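PDB 3CIN: Myo-inositol-1-phosphate synthase-related protein, which is of unknown function but binds nicotinamide-adenine-dinucleotide on a Rossmann-type domain and belongs to the myo-inositol-1-phosphate synthase family. Local coordinates for residues G187-N201 / E211-T223. Numbering follows the deposited sequence. Where two conformers were deposited one is given.
Sequences GGAAFVNVIPTFIAN and ENNLVVFGDDGAT. With MG (magnesium ion), chain E; NAD (nicotinamide-adenine-dinucleotide), chain F.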
loop_
_atom_site.group_PDB
_atom_site.type_symbol
_atom_site.label_atom_id
_atom_site.label_comp_id
_atom_site.label_asym_id
_atom_site.label_seq_id
_atom_site.Cartn_x
_atom_site.Cartn_y
_atom_site.Cartn_z
ATOM N N GLY A 187 -2.377 16.225 -49.470
ATOM C CA GLY A 187 -1.344 17.210 -49.246
ATOM C C GLY A 187 -0.858 17.308 -47.803
ATOM O O GLY A 187 -0.198 18.276 -47.425
ATOM N N GLY A 188 -1.194 16.316 -46.998
ATOM C CA GLY A 188 -0.661 16.198 -45.647
ATOM C C GLY A 188 -1.696 15.858 -44.609
ATOM O O GLY A 188 -2.813 16.409 -44.594
ATOM N N ALA A 189 -1.303 15.002 -43.666
ATOM C CA ALA A 189 -2.176 14.643 -42.564
ATOM C C ALA A 189 -1.326 14.049 -41.463
ATOM O O ALA A 189 -0.100 13.931 -41.617
ATOM C CB ALA A 189 -3.245 13.664 -43.040
ATOM N N ALA A 190 -1.961 13.691 -40.347
ATOM C CA ALA A 190 -1.261 13.136 -39.202
ATOM C C ALA A 190 -2.003 11.914 -38.726
ATOM O O ALA A 190 -3.263 11.810 -38.851
ATOM C CB ALA A 190 -1.120 14.194 -38.070
ATOM N N PHE A 191 -1.230 10.971 -38.187
ATOM C CA PHE A 191 -1.765 9.717 -37.682
ATOM C C PHE A 191 -1.244 9.573 -36.245
ATOM O O PHE A 191 -0.028 9.596 -36.026
ATOM C CB PHE A 191 -1.271 8.568 -38.534
ATOM C CG PHE A 191 -1.850 7.215 -38.177
ATOM C CD1 PHE A 191 -3.096 6.824 -38.674
ATOM C CD2 PHE A 191 -1.169 6.334 -37.355
ATOM C CE1 PHE A 191 -3.660 5.591 -38.325
ATOM C CE2 PHE A 191 -1.697 5.050 -37.043
ATOM C CZ PHE A 191 -2.952 4.680 -37.543
ATOM N N VAL A 192 -2.167 9.453 -35.296
ATOM C CA VAL A 192 -1.824 9.315 -33.851
ATOM C C VAL A 192 -2.113 7.914 -33.384
ATOM O O VAL A 192 -3.228 7.496 -33.303
ATOM C CB VAL A 192 -2.614 10.367 -33.011
ATOM C CG1 VAL A 192 -2.319 10.237 -31.531
ATOM C CG2 VAL A 192 -2.302 11.771 -33.488
ATOM N N ASN A 193 -1.071 7.167 -33.040
ATOM C CA ASN A 193 -1.220 5.792 -32.652
ATOM C C ASN A 193 -1.012 5.625 -31.179
ATOM O O ASN A 193 0.105 5.639 -30.721
ATOM C CB ASN A 193 -0.174 4.920 -33.365
ATOM C CG ASN A 193 -0.339 3.464 -33.027
ATOM O OD1 ASN A 193 -1.450 3.033 -32.824
ATOM N ND2 ASN A 193 0.751 2.748 -32.861
ATOM N N VAL A 194 -2.102 5.483 -30.466
ATOM C CA VAL A 194 -2.003 5.337 -29.018
ATOM C C VAL A 194 -2.105 3.909 -28.541
ATOM O O VAL A 194 -2.191 3.712 -27.347
ATOM C CB VAL A 194 -2.950 6.294 -28.252
ATOM C CG1 VAL A 194 -2.424 7.743 -28.410
ATOM C CG2 VAL A 194 -4.375 6.143 -28.694
ATOM N N ILE A 195 -2.043 2.927 -29.442
ATOM C CA ILE A 195 -2.018 1.497 -29.078
ATOM C C ILE A 195 -0.607 0.915 -29.278
ATOM O O ILE A 195 0.276 1.613 -29.799
ATOM C CB ILE A 195 -3.173 0.698 -29.792
ATOM C CG1 ILE A 195 -2.766 0.212 -31.184
ATOM C CG2 ILE A 195 -4.445 1.554 -29.870
ATOM C CD1 ILE A 195 -3.701 -0.904 -31.761
ATOM N N PRO A 196 -0.358 -0.305 -28.745
ATOM C CA PRO A 196 0.996 -0.850 -28.739
ATOM C C PRO A 196 1.650 -1.148 -30.073
ATOM O O PRO A 196 2.876 -1.141 -30.184
ATOM C CB PRO A 196 0.885 -2.094 -27.846
ATOM C CG PRO A 196 -0.323 -1.920 -27.044
ATOM C CD PRO A 196 -1.267 -1.124 -27.923
ATOM N N THR A 197 0.850 -1.431 -31.093
ATOM C CA THR A 197 1.383 -1.849 -32.372
ATOM C C THR A 197 2.388 -0.857 -32.885
ATOM O O THR A 197 2.158 0.354 -32.876
ATOM C CB THR A 197 0.237 -1.956 -33.392
ATOM O OG1 THR A 197 -0.677 -2.972 -32.948
ATOM C CG2 THR A 197 0.756 -2.205 -34.831
ATOM N N PHE A 198 3.557 -1.351 -33.287
ATOM C CA PHE A 198 4.593 -0.466 -33.799
ATOM C C PHE A 198 4.162 0.220 -35.118
ATOM O O PHE A 198 3.851 -0.436 -36.122
ATOM C CB PHE A 198 5.875 -1.220 -34.120
ATOM C CG PHE A 198 6.690 -1.665 -32.927
ATOM C CD1 PHE A 198 6.243 -1.636 -31.623
ATOM C CD2 PHE A 198 7.968 -2.162 -33.158
ATOM C CE1 PHE A 198 7.068 -2.075 -30.606
ATOM C CE2 PHE A 198 8.743 -2.600 -32.152
ATOM C CZ PHE A 198 8.308 -2.564 -30.899
ATOM N N ILE A 199 4.095 1.549 -35.079
ATOM C CA ILE A 199 3.929 2.363 -36.269
ATOM C C ILE A 199 5.067 3.419 -36.272
ATOM O O ILE A 199 6.009 3.410 -37.116
ATOM C CB ILE A 199 2.530 2.965 -36.350
ATOM C CG1 ILE A 199 1.462 1.865 -36.432
ATOM C CG2 ILE A 199 2.462 3.914 -37.574
ATOM C CD1 ILE A 199 1.519 0.986 -37.693
ATOM N N ALA A 200 5.075 4.286 -35.248
ATOM C CA ALA A 200 6.218 5.188 -35.038
ATOM C C ALA A 200 7.563 4.464 -34.863
ATOM O O ALA A 200 8.604 4.936 -35.283
ATOM C CB ALA A 200 5.960 6.182 -33.898
ATOM N N ASN A 201 7.508 3.256 -34.279
ATOM C CA ASN A 201 8.688 2.426 -34.035
ATOM C C ASN A 201 8.975 1.363 -35.089
ATOM O O ASN A 201 9.848 0.521 -34.930
ATOM C CB ASN A 201 8.553 1.768 -32.646
ATOM C CG ASN A 201 8.741 2.750 -31.568
ATOM O OD1 ASN A 201 9.882 3.122 -31.235
ATOM N ND2 ASN A 201 7.635 3.208 -30.996
ATOM N N GLU A 211 7.678 9.877 -46.879
ATOM C CA GLU A 211 7.548 9.977 -48.336
ATOM C C GLU A 211 6.182 10.431 -48.782
ATOM O O GLU A 211 6.037 10.800 -49.954
ATOM C CB GLU A 211 7.854 8.652 -49.005
ATOM C CG GLU A 211 9.340 8.385 -48.980
ATOM C CD GLU A 211 9.696 6.959 -49.314
ATOM O OE1 GLU A 211 8.786 6.215 -49.748
ATOM O OE2 GLU A 211 10.896 6.602 -49.139
ATOM N N ASN A 212 5.175 10.363 -47.890
ATOM C CA ASN A 212 3.798 10.602 -48.258
ATOM C C ASN A 212 3.063 11.733 -47.522
ATOM O O ASN A 212 1.825 11.781 -47.480
ATOM C CB ASN A 212 3.038 9.286 -48.181
ATOM C CG ASN A 212 3.395 8.363 -49.312
ATOM O OD1 ASN A 212 3.028 8.625 -50.478
ATOM N ND2 ASN A 212 4.227 7.385 -49.040
ATOM N N ASN A 213 3.839 12.644 -46.962
ATOM C CA ASN A 213 3.311 13.821 -46.275
ATOM C C ASN A 213 2.468 13.471 -45.052
ATOM O O ASN A 213 1.442 14.097 -44.779
ATOM C CB ASN A 213 2.598 14.728 -47.242
ATOM C CG ASN A 213 3.550 15.334 -48.231
ATOM O OD1 ASN A 213 4.769 15.315 -48.010
ATOM N ND2 ASN A 213 3.014 15.876 -49.321
ATOM N N LEU A 214 2.918 12.455 -44.330
ATOM C CA LEU A 214 2.266 12.037 -43.118
ATOM C C LEU A 214 3.126 12.214 -41.868
ATOM O O LEU A 214 4.295 11.819 -41.841
ATOM C CB LEU A 214 1.793 10.571 -43.238
ATOM C CG LEU A 214 1.009 10.006 -42.045
ATOM C CD1 LEU A 214 -0.417 10.518 -41.974
ATOM C CD2 LEU A 214 1.014 8.464 -42.078
ATOM N N VAL A 215 2.533 12.850 -40.863
ATOM C CA VAL A 215 3.125 12.964 -39.520
ATOM C C VAL A 215 2.592 11.800 -38.691
ATOM O O VAL A 215 1.394 11.511 -38.670
ATOM C CB VAL A 215 2.705 14.289 -38.811
ATOM C CG1 VAL A 215 3.438 14.428 -37.469
ATOM C CG2 VAL A 215 2.995 15.476 -39.665
ATOM N N VAL A 216 3.478 11.164 -37.943
ATOM C CA VAL A 216 3.100 10.058 -37.125
ATOM C C VAL A 216 3.507 10.352 -35.686
ATOM O O VAL A 216 4.652 10.709 -35.444
ATOM C CB VAL A 216 3.771 8.759 -37.601
ATOM C CG1 VAL A 216 3.525 7.648 -36.617
ATOM C CG2 VAL A 216 3.187 8.329 -38.972
ATOM N N PHE A 217 2.551 10.230 -34.766
ATOM C CA PHE A 217 2.896 10.159 -33.327
ATOM C C PHE A 217 2.643 8.724 -32.874
ATOM O O PHE A 217 1.594 8.100 -33.175
ATOM C CB PHE A 217 2.067 11.095 -32.461
ATOM C CG PHE A 217 2.189 12.604 -32.803
ATOM C CD1 PHE A 217 3.326 13.164 -33.375
ATOM C CD2 PHE A 217 1.114 13.441 -32.465
ATOM C CE1 PHE A 217 3.390 14.563 -33.591
ATOM C CE2 PHE A 217 1.177 14.781 -32.670
ATOM C CZ PHE A 217 2.280 15.352 -33.275
ATOM N N GLY A 218 3.552 8.221 -32.063
ATOM C CA GLY A 218 3.366 6.872 -31.508
ATOM C C GLY A 218 4.588 6.482 -30.706
ATOM O O GLY A 218 5.560 7.234 -30.689
ATOM N N ASP A 219 4.561 5.306 -30.083
ATOM C CA ASP A 219 3.420 4.353 -30.014
ATOM C C ASP A 219 3.044 4.097 -28.526
ATOM O O ASP A 219 3.902 4.145 -27.663
ATOM C CB ASP A 219 3.820 2.986 -30.644
ATOM C CG ASP A 219 4.255 3.128 -32.119
ATOM O OD1 ASP A 219 3.506 3.794 -32.875
ATOM O OD2 ASP A 219 5.320 2.610 -32.525
ATOM N N ASP A 220 1.778 3.801 -28.281
ATOM C CA ASP A 220 1.210 3.317 -26.996
ATOM C C ASP A 220 1.086 4.503 -26.033
ATOM O O ASP A 220 2.077 4.972 -25.507
ATOM C CB ASP A 220 2.077 2.228 -26.371
ATOM C CG ASP A 220 1.278 1.294 -25.460
ATOM O OD1 ASP A 220 0.062 1.471 -25.344
ATOM O OD2 ASP A 220 1.907 0.366 -24.924
ATOM N N GLY A 221 -0.125 4.955 -25.768
ATOM C CA GLY A 221 -0.314 6.109 -24.879
ATOM C C GLY A 221 0.307 5.948 -23.480
ATOM O O GLY A 221 0.259 4.862 -22.906
ATOM N N ALA A 222 0.902 7.031 -22.964
ATOM C CA ALA A 222 1.643 7.001 -21.680
ATOM C C ALA A 222 0.710 7.185 -20.517
ATOM O O ALA A 222 0.669 8.271 -19.896
ATOM C CB ALA A 222 2.746 8.095 -21.636
ATOM N N THR A 223 -0.015 6.129 -20.178
ATOM C CA THR A 223 -0.911 6.167 -19.051
ATOM C C THR A 223 -0.712 4.899 -18.254
ATOM O O THR A 223 0.003 3.987 -18.674
ATOM C CB THR A 223 -2.419 6.302 -19.450
ATOM O OG1 THR A 223 -2.890 5.068 -19.978
ATOM C CG2 THR A 223 -2.686 7.421 -20.488
HETATM MG MG MG E . 11.613 4.180 -29.763
HETATM P PA NAD F . -12.232 -0.712 -26.314
HETATM O O1A NAD F . -13.242 -0.121 -25.367
HETATM O O2A NAD F . -12.444 -2.181 -26.509
HETATM O O5B NAD F . -12.486 -0.009 -27.693
HETATM C C5B NAD F . -11.888 -0.509 -28.887
HETATM C C4B NAD F . -12.836 -0.193 -30.030
HETATM O O4B NAD F . -12.179 -0.463 -31.258
HETATM C C3B NAD F . -14.129 -0.999 -30.034
HETATM O O3B NAD F . -15.248 -0.175 -30.318
HETATM C C2B NAD F . -13.917 -2.008 -31.156
HETATM O O2B NAD F . -15.123 -2.532 -31.642
HETATM C C1B NAD F . -13.103 -1.174 -32.119
HETATM N N9A NAD F . -12.312 -1.930 -33.094
HETATM C C8A NAD F . -11.621 -3.104 -32.813
HETATM N N7A NAD F . -10.899 -3.413 -33.944
HETATM C C5A NAD F . -11.166 -2.456 -34.892
HETATM C C6A NAD F . -10.789 -2.326 -36.231
HETATM N N6A NAD F . -9.920 -3.190 -36.844
HETATM N N1A NAD F . -11.216 -1.195 -36.898
HETATM C C2A NAD F . -12.050 -0.283 -36.275
HETATM N N3A NAD F . -12.496 -0.440 -34.980
HETATM C C4A NAD F . -12.045 -1.530 -34.325
HETATM O O3 NAD F . -10.763 -0.391 -25.844
HETATM P PN NAD F . -10.272 0.960 -25.194
HETATM O O1N NAD F . -10.175 0.750 -23.720
HETATM O O2N NAD F . -10.979 2.126 -25.800
HETATM O O5D NAD F . -8.757 0.988 -25.682
HETATM C C5D NAD F . -8.448 1.307 -27.020
HETATM C C4D NAD F . -6.983 1.028 -27.333
HETATM O O4D NAD F . -6.195 1.936 -26.611
HETATM C C3D NAD F . -6.484 -0.371 -27.006
HETATM O O3D NAD F . -5.536 -0.802 -28.016
HETATM C C2D NAD F . -5.718 -0.128 -25.716
HETATM O O2D NAD F . -4.662 -1.076 -25.532
HETATM C C1D NAD F . -5.140 1.239 -26.003
HETATM N N1N NAD F . -4.719 1.945 -24.795
HETATM C C2N NAD F . -5.613 2.225 -23.843
HETATM C C3N NAD F . -5.107 2.944 -22.727
HETATM C C7N NAD F . -6.086 3.491 -21.792
HETATM O O7N NAD F . -7.391 3.156 -22.025
HETATM N N7N NAD F . -5.684 4.279 -20.782
HETATM C C4N NAD F . -3.781 3.312 -22.615
HETATM C C5N NAD F . -2.891 2.996 -23.602
HETATM C C6N NAD F . -3.401 2.314 -24.716
HETATM O O HOH W 1 10.799 3.434 -27.648
HETATM O O HOH W 2 12.723 2.142 -29.597
#
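G188 and N213 begin a parallel strand pairing: the amide of A189 bonds N213 O, and G188 CA closes on the same oxygen. At the positive phi of G188 a side chain would jam against G187 O. Strands 189-193 and 214-217, linked through helix 203-211 as a beta-alpha-beta unit, then run side by side at 18°. A189 O accepts V215 N at 2.9 Å, and F191 N and O bond V215 O and F217 N. On one face the small A190 packs its CB on V215 CB, and V192 CG2 meets F217 CD2 at 3.9 Å; on the other, L214 CD1 reaches F191 CB.

At the strand's end N193 closes the ladder through its N to F217 O, and the contact turns polar. With CG anti to the backbone N (chi1 -178°), N193 aims ND2 at D219 OD1 (2.9 Å) from above the carboxylate plane, while N141 holds its OD1. V194 O accepts G221 N where both segments border the nicotinamide-adenine-dinucleotide, and P196 CG rests by the D220 carboxylate, the side chains crossing at a slant. I199 CG2 and A200 CB cover V216 CG1. A200 N donates to the syn lone pair of D219 OD1. N201 grips D219 OD2 twice, through N (2.9 Å) and ND2 (2.8 Å), both from one face, while its OD1 binds magnesium with carbonyls of P366, P368 and E371.

Four firm N-H bonds surround the buried D219 carboxylate, two to each oxygen. They probably favour its anionic form, and they tie the loop of the metal ligand N201 to the loop that follows strand 214-217.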